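Local coordinates for putative methylase (Clostridium difficile, PDB 3LDU), which probably methylates guanine bases of ribosomal RNA through a Rossmann-like methyltransferase domain, joined to an RNA-binding THUMP domain, and binds GTP, at residues A[9-14]-A[54-59]; A[63-68]-A[153-158]; A[85-90]-A[127-132]. All coordinates share one frame; numbering follows the deposited sequence.

Contact 1: A[9-14]-A[54-59]; sequences LISPCF and MWLRCA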
loop_
_atom_site.group_PDB
_atom_site.type_symbol
_atom_site.label_atom_id
_atom_site.label_comp_id
_atom_site.label_asym_id
_atom_site.label_seq_id
_atom_site.Cartn_x
_atom_site.Cartn_y
_atom_site.Cartn_z
ATOM N N LEU A 9 -2.531 6.575 -15.129
ATOM C CA LEU A 9 -1.971 6.642 -13.789
ATOM C C LEU A 9 -1.037 5.469 -13.575
ATOM O O LEU A 9 -1.157 4.425 -14.238
ATOM C CB LEU A 9 -3.084 6.606 -12.735
ATOM C CG LEU A 9 -4.226 7.614 -12.882
ATOM C CD1 LEU A 9 -5.239 7.480 -11.752
ATOM C CD2 LEU A 9 -3.678 9.050 -12.943
ATOM N N ILE A 10 -0.103 5.653 -12.651
ATOM C CA ILE A 10 0.795 4.597 -12.241
ATOM C C ILE A 10 0.775 4.463 -10.723
ATOM O O ILE A 10 0.962 5.451 -9.993
ATOM C CB ILE A 10 2.222 4.917 -12.673
ATOM C CG1 ILE A 10 2.271 5.182 -14.180
ATOM C CG2 ILE A 10 3.178 3.760 -12.281
ATOM C CD1 ILE A 10 3.594 5.733 -14.617
ATOM N N SER A 11 0.561 3.242 -10.244
ATOM C CA SER A 11 0.660 2.988 -8.813
ATOM C C SER A 11 1.740 1.977 -8.499
ATOM O O SER A 11 1.654 0.819 -8.896
ATOM C CB SER A 11 -0.676 2.525 -8.244
ATOM O OG SER A 11 -1.562 3.625 -8.157
ATOM N N PRO A 12 2.781 2.429 -7.798
ATOM C CA PRO A 12 3.837 1.535 -7.345
ATOM C C PRO A 12 3.291 0.670 -6.213
ATOM O O PRO A 12 2.330 1.044 -5.531
ATOM C CB PRO A 12 4.901 2.500 -6.793
ATOM C CG PRO A 12 4.511 3.862 -7.284
ATOM C CD PRO A 12 3.035 3.836 -7.437
ATOM N N CYS A 13 3.886 -0.495 -6.028
ATOM C CA CYS A 13 3.525 -1.358 -4.914
ATOM C C CYS A 13 4.722 -2.213 -4.599
ATOM O O CYS A 13 5.641 -2.319 -5.404
ATOM C CB CYS A 13 2.355 -2.264 -5.292
ATOM S SG CYS A 13 2.688 -3.363 -6.725
ATOM N N PHE A 14 4.721 -2.835 -3.430
ATOM C CA PHE A 14 5.820 -3.736 -3.120
ATOM C C PHE A 14 5.770 -4.970 -4.012
ATOM O O PHE A 14 4.702 -5.362 -4.484
ATOM C CB PHE A 14 5.865 -4.055 -1.626
ATOM C CG PHE A 14 6.562 -2.992 -0.825
ATOM C CD1 PHE A 14 5.854 -1.942 -0.271
ATOM C CD2 PHE A 14 7.939 -3.017 -0.669
ATOM C CE1 PHE A 14 6.503 -0.953 0.449
ATOM C CE2 PHE A 14 8.590 -2.034 0.050
ATOM C CZ PHE A 14 7.871 -1.001 0.611
HETATM N N MSE A 54 -8.495 7.430 -3.030
HETATM C CA MSE A 54 -9.510 7.171 -2.008
HETATM C C MSE A 54 -9.599 5.693 -1.645
HETATM O O MSE A 54 -9.767 5.335 -0.465
HETATM C CB MSE A 54 -10.879 7.640 -2.496
HETATM C CG MSE A 54 -12.021 7.411 -1.514
HETATM SE SE MSE A 54 -11.785 8.339 0.199
HETATM C CE MSE A 54 -11.070 9.981 -0.408
ATOM N N TRP A 55 -9.505 4.846 -2.667
ATOM C CA TRP A 55 -9.928 3.454 -2.545
ATOM C C TRP A 55 -8.815 2.406 -2.564
ATOM O O TRP A 55 -8.992 1.318 -2.013
ATOM C CB TRP A 55 -10.968 3.120 -3.631
ATOM C CG TRP A 55 -12.334 3.667 -3.309
ATOM C CD1 TRP A 55 -12.932 4.783 -3.845
ATOM C CD2 TRP A 55 -13.239 3.151 -2.334
ATOM N NE1 TRP A 55 -14.171 4.966 -3.270
ATOM C CE2 TRP A 55 -14.382 3.983 -2.339
ATOM C CE3 TRP A 55 -13.208 2.057 -1.458
ATOM C CZ2 TRP A 55 -15.477 3.749 -1.508
ATOM C CZ3 TRP A 55 -14.287 1.833 -0.632
ATOM C CH2 TRP A 55 -15.408 2.672 -0.661
ATOM N N LEU A 56 -7.681 2.700 -3.197
ATOM C CA LEU A 56 -6.653 1.661 -3.313
ATOM C C LEU A 56 -5.931 1.403 -1.982
ATOM O O LEU A 56 -5.336 2.321 -1.401
ATOM C CB LEU A 56 -5.649 2.031 -4.419
ATOM C CG LEU A 56 -6.254 2.124 -5.815
ATOM C CD1 LEU A 56 -5.167 2.566 -6.810
ATOM C CD2 LEU A 56 -6.872 0.792 -6.243
ATOM N N ARG A 57 -5.979 0.152 -1.509
ATOM C CA ARG A 57 -5.361 -0.236 -0.238
ATOM C C ARG A 57 -3.957 -0.792 -0.397
ATOM O O ARG A 57 -3.199 -0.826 0.567
ATOM C CB ARG A 57 -6.220 -1.284 0.475
ATOM C CG ARG A 57 -7.671 -0.893 0.605
ATOM C CD ARG A 57 -8.472 -1.912 1.388
ATOM N NE ARG A 57 -9.909 -1.683 1.242
ATOM C CZ ARG A 57 -10.635 -0.963 2.085
ATOM N NH1 ARG A 57 -10.058 -0.392 3.146
ATOM N NH2 ARG A 57 -11.930 -0.800 1.860
ATOM N N CYS A 58 -3.606 -1.217 -1.611
ATOM C CA CYS A 58 -2.298 -1.840 -1.849
ATOM C C CYS A 58 -1.319 -0.983 -2.655
ATOM O O CYS A 58 -0.193 -1.391 -2.918
ATOM C CB CYS A 58 -2.488 -3.203 -2.507
ATOM S SG CYS A 58 -3.351 -4.373 -1.404
ATOM N N ALA A 59 -1.761 0.209 -3.050
ATOM C CA ALA A 59 -0.900 1.141 -3.770
ATOM C C ALA A 59 -0.080 1.956 -2.788
ATOM O O ALA A 59 -0.600 2.398 -1.770
ATOM C CB ALA A 59 -1.757 2.088 -4.628
HETATM O O HOH W 1 2.363 -2.200 -1.896
#

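Contact 2: A[63-68]-A[153-158]; sequences HLKIAE and KVTISI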
loop_
_atom_site.group_PDB
_atom_site.type_symbol
_atom_site.label_atom_id
_atom_site.label_comp_id
_atom_site.label_asym_id
_atom_site.label_seq_id
_atom_site.Cartn_x
_atom_site.Cartn_y
_atom_site.Cartn_z
ATOM N N HIS A 63 0.458 8.052 -9.190
ATOM C CA HIS A 63 1.143 9.015 -10.059
ATOM C C HIS A 63 0.347 9.287 -11.321
ATOM O O HIS A 63 -0.233 8.383 -11.920
ATOM C CB HIS A 63 2.498 8.455 -10.500
ATOM C CG HIS A 63 3.483 8.272 -9.386
ATOM N ND1 HIS A 63 4.415 9.226 -9.061
ATOM C CD2 HIS A 63 3.680 7.240 -8.533
ATOM C CE1 HIS A 63 5.152 8.798 -8.047
ATOM N NE2 HIS A 63 4.725 7.587 -7.714
ATOM N N LEU A 64 0.344 10.544 -11.743
ATOM C CA LEU A 64 -0.202 10.909 -13.039
ATOM C C LEU A 64 0.941 10.855 -14.062
ATOM O O LEU A 64 1.911 11.600 -13.951
ATOM C CB LEU A 64 -0.794 12.319 -12.979
ATOM C CG LEU A 64 -1.230 12.893 -14.337
ATOM C CD1 LEU A 64 -2.347 12.045 -14.945
ATOM C CD2 LEU A 64 -1.678 14.332 -14.178
ATOM N N LYS A 65 0.841 9.954 -15.037
ATOM C CA LYS A 65 1.906 9.795 -16.019
ATOM C C LYS A 65 1.860 10.943 -17.021
ATOM O O LYS A 65 0.801 11.237 -17.584
ATOM C CB LYS A 65 1.760 8.486 -16.765
ATOM C CG LYS A 65 2.980 8.115 -17.586
ATOM C CD LYS A 65 2.761 6.783 -18.278
ATOM C CE LYS A 65 3.941 6.414 -19.160
ATOM N NZ LYS A 65 3.758 5.066 -19.761
ATOM N N ILE A 66 3.005 11.589 -17.224
ATOM C CA ILE A 66 3.103 12.707 -18.178
ATOM C C ILE A 66 3.748 12.278 -19.490
ATOM O O ILE A 66 3.282 12.629 -20.584
ATOM C CB ILE A 66 3.922 13.886 -17.579
ATOM C CG1 ILE A 66 3.319 14.336 -16.251
ATOM C CG2 ILE A 66 3.960 15.071 -18.559
ATOM C CD1 ILE A 66 1.876 14.792 -16.361
ATOM N N ALA A 67 4.836 11.535 -19.394
ATOM C CA ALA A 67 5.607 11.218 -20.593
ATOM C C ALA A 67 6.470 9.993 -20.373
ATOM O O ALA A 67 6.852 9.687 -19.248
ATOM C CB ALA A 67 6.477 12.396 -20.978
ATOM N N GLU A 68 6.776 9.300 -21.463
ATOM C CA GLU A 68 7.757 8.227 -21.431
ATOM C C GLU A 68 8.569 8.293 -22.717
ATOM O O GLU A 68 8.012 8.440 -23.805
ATOM C CB GLU A 68 7.080 6.861 -21.264
ATOM C CG GLU A 68 8.035 5.685 -21.368
ATOM C CD GLU A 68 7.382 4.362 -20.996
ATOM O OE1 GLU A 68 8.119 3.383 -20.749
ATOM O OE2 GLU A 68 6.134 4.305 -20.946
ATOM N N LYS A 153 14.728 3.904 -20.329
ATOM C CA LYS A 153 13.393 4.430 -20.603
ATOM C C LYS A 153 13.005 5.331 -19.431
ATOM O O LYS A 153 12.961 4.889 -18.286
ATOM C CB LYS A 153 12.363 3.304 -20.760
ATOM C CG LYS A 153 12.783 2.186 -21.727
ATOM C CD LYS A 153 12.040 0.861 -21.434
ATOM C CE LYS A 153 12.747 0.002 -20.361
ATOM N NZ LYS A 153 11.936 -0.281 -19.117
ATOM N N VAL A 154 12.745 6.594 -19.727
ATOM C CA VAL A 154 12.420 7.580 -18.703
ATOM C C VAL A 154 10.911 7.711 -18.610
ATOM O O VAL A 154 10.232 7.847 -19.622
ATOM C CB VAL A 154 12.993 8.949 -19.085
ATOM C CG1 VAL A 154 12.616 10.010 -18.045
ATOM C CG2 VAL A 154 14.519 8.868 -19.269
ATOM N N THR A 155 10.382 7.644 -17.401
ATOM C CA THR A 155 8.976 7.949 -17.188
ATOM C C THR A 155 8.916 9.160 -16.279
ATOM O O THR A 155 9.521 9.165 -15.214
ATOM C CB THR A 155 8.220 6.787 -16.539
ATOM O OG1 THR A 155 8.180 5.677 -17.446
ATOM C CG2 THR A 155 6.793 7.217 -16.224
ATOM N N ILE A 156 8.233 10.213 -16.717
ATOM C CA ILE A 156 8.034 11.367 -15.858
ATOM C C ILE A 156 6.571 11.412 -15.427
ATOM O O ILE A 156 5.662 11.233 -16.245
ATOM C CB ILE A 156 8.433 12.710 -16.559
ATOM C CG1 ILE A 156 9.900 12.679 -16.984
ATOM C CG2 ILE A 156 8.249 13.883 -15.611
ATOM C CD1 ILE A 156 10.342 13.921 -17.732
ATOM N N SER A 157 6.343 11.637 -14.143
ATOM C CA SER A 157 4.989 11.681 -13.643
ATOM C C SER A 157 4.871 12.769 -12.593
ATOM O O SER A 157 5.877 13.333 -12.153
ATOM C CB SER A 157 4.616 10.328 -13.021
ATOM O OG SER A 157 5.467 10.050 -11.923
ATOM N N ILE A 158 3.636 13.063 -12.201
ATOM C CA ILE A 158 3.388 13.973 -11.087
ATOM C C ILE A 158 2.717 13.192 -9.965
ATOM O O ILE A 158 1.755 12.463 -10.193
ATOM C CB ILE A 158 2.484 15.161 -11.495
ATOM C CG1 ILE A 158 2.983 15.779 -12.817
ATOM C CG2 ILE A 158 2.405 16.195 -10.367
ATOM C CD1 ILE A 158 2.255 17.045 -13.237
#

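Contact 3: A[85-90]-A[127-132]; sequences NWSRYI and KKSYLE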
loop_
_atom_site.group_PDB
_atom_site.type_symbol
_atom_site.label_atom_id
_atom_site.label_comp_id
_atom_site.label_asym_id
_atom_site.label_seq_id
_atom_site.Cartn_x
_atom_site.Cartn_y
_atom_site.Cartn_z
ATOM N N ASN A 85 4.684 19.879 -23.211
ATOM C CA ASN A 85 3.967 21.117 -22.939
ATOM C C ASN A 85 3.611 21.182 -21.467
ATOM O O ASN A 85 2.509 20.804 -21.063
ATOM C CB ASN A 85 2.705 21.241 -23.796
ATOM C CG ASN A 85 1.989 22.575 -23.595
ATOM O OD1 ASN A 85 0.831 22.738 -23.979
ATOM N ND2 ASN A 85 2.682 23.536 -22.993
ATOM N N TRP A 86 4.558 21.645 -20.658
ATOM C CA TRP A 86 4.372 21.616 -19.216
ATOM C C TRP A 86 3.265 22.534 -18.700
ATOM O O TRP A 86 2.672 22.256 -17.660
ATOM C CB TRP A 86 5.699 21.849 -18.488
ATOM C CG TRP A 86 6.531 20.608 -18.492
ATOM C CD1 TRP A 86 7.606 20.329 -19.297
ATOM C CD2 TRP A 86 6.323 19.445 -17.681
ATOM N NE1 TRP A 86 8.085 19.063 -19.015
ATOM C CE2 TRP A 86 7.311 18.507 -18.034
ATOM C CE3 TRP A 86 5.395 19.117 -16.691
ATOM C CZ2 TRP A 86 7.406 17.259 -17.416
ATOM C CZ3 TRP A 86 5.496 17.868 -16.076
ATOM C CH2 TRP A 86 6.485 16.959 -16.451
ATOM N N SER A 87 2.987 23.620 -19.419
ATOM C CA SER A 87 1.922 24.537 -19.012
ATOM C C SER A 87 0.545 23.862 -18.970
ATOM O O SER A 87 -0.368 24.346 -18.299
ATOM C CB SER A 87 1.874 25.756 -19.939
ATOM O OG SER A 87 1.530 25.369 -21.257
ATOM N N ARG A 88 0.394 22.754 -19.693
ATOM C CA ARG A 88 -0.853 21.986 -19.661
ATOM C C ARG A 88 -1.083 21.342 -18.293
ATOM O O ARG A 88 -2.221 21.098 -17.894
ATOM C CB ARG A 88 -0.847 20.886 -20.731
ATOM C CG ARG A 88 -1.228 21.342 -22.131
ATOM C CD ARG A 88 -1.289 20.152 -23.085
ATOM N NE ARG A 88 -1.953 19.002 -22.469
ATOM C CZ ARG A 88 -2.034 17.796 -23.024
ATOM N NH1 ARG A 88 -1.491 17.568 -24.212
ATOM N NH2 ARG A 88 -2.656 16.813 -22.386
ATOM N N TYR A 89 0.005 21.084 -17.576
ATOM C CA TYR A 89 -0.050 20.324 -16.333
ATOM C C TYR A 89 0.311 21.131 -15.099
ATOM O O TYR A 89 -0.183 20.850 -14.008
ATOM C CB TYR A 89 0.897 19.138 -16.432
ATOM C CG TYR A 89 0.620 18.290 -17.637
ATOM C CD1 TYR A 89 -0.533 17.522 -17.713
ATOM C CD2 TYR A 89 1.499 18.265 -18.701
ATOM C CE1 TYR A 89 -0.793 16.748 -18.814
ATOM C CE2 TYR A 89 1.249 17.494 -19.806
ATOM C CZ TYR A 89 0.104 16.733 -19.858
ATOM O OH TYR A 89 -0.141 15.961 -20.968
ATOM N N ILE A 90 1.206 22.100 -15.278
ATOM C CA ILE A 90 1.661 22.982 -14.202
ATOM C C ILE A 90 1.152 24.391 -14.481
ATOM O O ILE A 90 1.602 25.020 -15.424
ATOM C CB ILE A 90 3.223 23.044 -14.124
ATOM C CG1 ILE A 90 3.836 21.637 -14.035
ATOM C CG2 ILE A 90 3.675 23.890 -12.937
ATOM C CD1 ILE A 90 3.186 20.764 -13.015
ATOM N N LYS A 127 8.795 28.893 -19.077
ATOM C CA LYS A 127 9.216 30.256 -19.409
ATOM C C LYS A 127 8.746 30.612 -20.814
ATOM O O LYS A 127 8.312 31.742 -21.085
ATOM C CB LYS A 127 10.740 30.375 -19.314
ATOM C CG LYS A 127 11.288 31.608 -20.015
ATOM C CD LYS A 127 12.812 31.642 -20.056
ATOM C CE LYS A 127 13.288 32.882 -20.817
ATOM N NZ LYS A 127 14.769 32.945 -20.972
ATOM N N LYS A 128 8.825 29.641 -21.715
ATOM C CA LYS A 128 8.392 29.842 -23.092
ATOM C C LYS A 128 6.867 29.998 -23.190
ATOM O O LYS A 128 6.366 30.898 -23.878
ATOM C CB LYS A 128 8.878 28.686 -23.970
ATOM C CG LYS A 128 8.494 28.798 -25.436
ATOM C CD LYS A 128 9.074 27.649 -26.259
ATOM C CE LYS A 128 10.594 27.721 -26.339
ATOM N NZ LYS A 128 11.155 26.672 -27.241
ATOM N N SER A 129 6.134 29.126 -22.504
ATOM C CA SER A 129 4.671 29.167 -22.534
ATOM C C SER A 129 4.115 30.426 -21.877
ATOM O O SER A 129 3.169 31.025 -22.384
ATOM C CB SER A 129 4.064 27.933 -21.848
ATOM O OG SER A 129 4.379 26.735 -22.535
ATOM N N TYR A 130 4.707 30.811 -20.747
ATOM C CA TYR A 130 4.176 31.882 -19.905
ATOM C C TYR A 130 4.853 33.215 -20.168
ATOM O O TYR A 130 4.629 34.178 -19.440
ATOM C CB TYR A 130 4.301 31.521 -18.417
ATOM C CG TYR A 130 3.427 30.353 -18.011
ATOM C CD1 TYR A 130 2.257 30.083 -18.700
ATOM C CD2 TYR A 130 3.765 29.529 -16.943
ATOM C CE1 TYR A 130 1.442 29.030 -18.353
ATOM C CE2 TYR A 130 2.948 28.448 -16.578
ATOM C CZ TYR A 130 1.784 28.212 -17.295
ATOM O OH TYR A 130 0.939 27.167 -16.987
ATOM N N LEU A 131 5.680 33.266 -21.208
ATOM C CA LEU A 131 6.351 34.503 -21.588
ATOM C C LEU A 131 6.925 35.210 -20.361
ATOM O O LEU A 131 6.778 36.423 -20.211
ATOM C CB LEU A 131 5.363 35.426 -22.300
ATOM C CG LEU A 131 4.512 34.762 -23.387
ATOM C CD1 LEU A 131 3.335 35.644 -23.794
ATOM C CD2 LEU A 131 5.368 34.390 -24.591
ATOM N N GLU A 132 7.565 34.450 -19.478
ATOM C CA GLU A 132 8.082 35.022 -18.238
ATOM C C GLU A 132 9.457 35.659 -18.405
ATOM O O GLU A 132 10.450 34.977 -18.658
ATOM C CB GLU A 132 8.087 33.988 -17.112
ATOM C CG GLU A 132 6.694 33.531 -16.715
ATOM C CD GLU A 132 6.510 33.458 -15.216
ATOM O OE1 GLU A 132 6.547 34.520 -14.560
ATOM O OE2 GLU A 132 6.322 32.337 -14.694
HETATM O O HOH W 2 5.010 24.710 -21.133
#

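Contact 1: A[9-14]-A[54-59]
The backbones of 9-14 and 54-59 draw closest at Cys13 and Ala59, whose CA atoms lie 5.2 Å apart, where the end of a strand passes the loop that follows a helix. Ser11 and Ala59 meet through their beta carbons, with Ser11 CB 3.8 Å from Ala59 CB. The Ser11 hydroxyl is turned beside its own backbone N (chi1 -74°), and from there OG also lies against the methyl of Ala59 and, 4.0 Å away, against CD1 of Leu56. Apolar groups thus line this side of a buried hydroxyl, whose polar needs are met by Tyr42 OH and the carbonyl of Arg61. Farther along, the carbonyl O of Pro12 comes within 3.7 Å of Ala59 CA. Cys13 turns its beta carbon to the carbonyl of Cys58, CB to O 3.6 Å. That same carbonyl receives a hydrogen bond from a water, which in turn accepts one from Phe14 N, both at 2.9 Å, so a single solvent molecule joins the two segments where the strand has ended. Leu21 of helix 18-27 packs on both Cys13 and Ala59, and Glu24 of that helix accepts from the backbone N of Arg57 and of Cys58. The contact thereby packs the loop after helix 48-55 against strand 7-12, with helix 18-27 lying against both, within the ferredoxin-like part of the protein, and with strand 39-44 bonded to strand 7-12.

Contact 2: A[63-68]-A[153-158]
A classic beta bulge interrupts the antiparallel pairing of strands 63-68 and 153-158: Ile66 and Ala67 together face Ile156, and the register shifts by one. Both of their amides point to one acceptor, Ile156 O, with Ile66 N in the carbonyl plane at 2.9 Å and Ala67 N, tilted from that plane, at the longer 3.3 Å. The bond from Ile156 N to Ala67 O completes the bulge, and the reciprocal pair of Leu64 and Ile158 forms the regular ladder before it. The extra residue swings the Ile66 side chain toward the partner strand, and its CG1, set beside the backbone N (chi1 -56°), packs obliquely on Ile158, CG1 to CG1 3.7 Å. On the face carrying Lys65, Glu68, Thr155 and Ser157, the extended Lys65 chain passes at about a right angle over Thr155 CG2. Its NZ reaches forward along its own strand to a salt bridge with Glu68 OE2 at 2.8 Å, on the anti side of OE2 but 28° out of the carboxylate plane, while the aliphatic part of Glu68 lies against Thr155 OG1. At the start of 63-68, His63 ND1 lies 3.2 Å from Ser157 OG, and the His63 ring also makes an edge-to-face contact with Phe146. Strand 7-12 borders 63-70 on its other side and strand 145-150 borders 153-159, which puts this pair in the middle of a continuous sheet.

Contact 3: A[85-90]-A[127-132]
The Tyr130 ring carries this contact at its hydroxyl end: Ile90 O lies at the ring edge, in plane, while Ser87 CB approaches obliquely, 3.6 Å from CZ. Tyr130 OH donates a short hydrogen bond of 2.7 Å to Ile90 O, lying in the carbonyl plane on a lone pair of the acceptor, with a C=O...donor angle of 139°. Ser87 O is a further near neighbour of the hydroxyl, 3.4 Å from Tyr130 OH. CG of Tyr130 lies beside its backbone N (chi1 -67°), a turn that sends the ring across to the 85-90 loop from the residue after Ser129. The second half of the contact is a small hydroxyl cluster. Ser87 OG and Ser129 OG are 3.4 Å apart, a weak hydrogen bond in which either could be the donor, and the beta carbons of the two serines also touch. Asn85 ND2 supports Ser87 from within its own loop, giving a 2.8 Å hydrogen bond to OG that leaves the amide plane by 29°. A water joins the group, accepting from Ser87 N at 2.9 Å and weakly from Asn85 ND2; it sits so close to Ser129 OG that this last link is doubtful. The nearest CA atoms, of Ser87 and Ser129, are 6.4 Å apart, and these side chains bridge the distance. Behind the polar surface, Trp86 packs on Ile122, Ser125 and Leu126 of helix 111-129 and on Ile156 of strand 153-159. The contact therefore joins the C-terminal end of that helix to the loop between helix 74-82 and strand 98-104, at the surface of the THUMP domain.

Overall arrangement
The three contacts run outward from the protein's middle, their centres about 6, 20 and 34 Å from the centre of the chain. Contact 1 is buried, with van der Waals contacts of small side chains and carbonyls and a lone water bridge; contact 2, partly buried, is held by backbone bonding; contact 3, at the surface, relies on side-chain hydroxyls and water. Contacts 1 and 2 share one sheet, where strands 7-12 and 63-70 are neighbours and Ile10 O probably accepts from His63 N at 2.8 Å. Contact 3 is nested in the chain loop that contact 2 closes: Trp86 packs on Ile66, and Ile90 on Ile158. Contacts 1 and 3 do not touch.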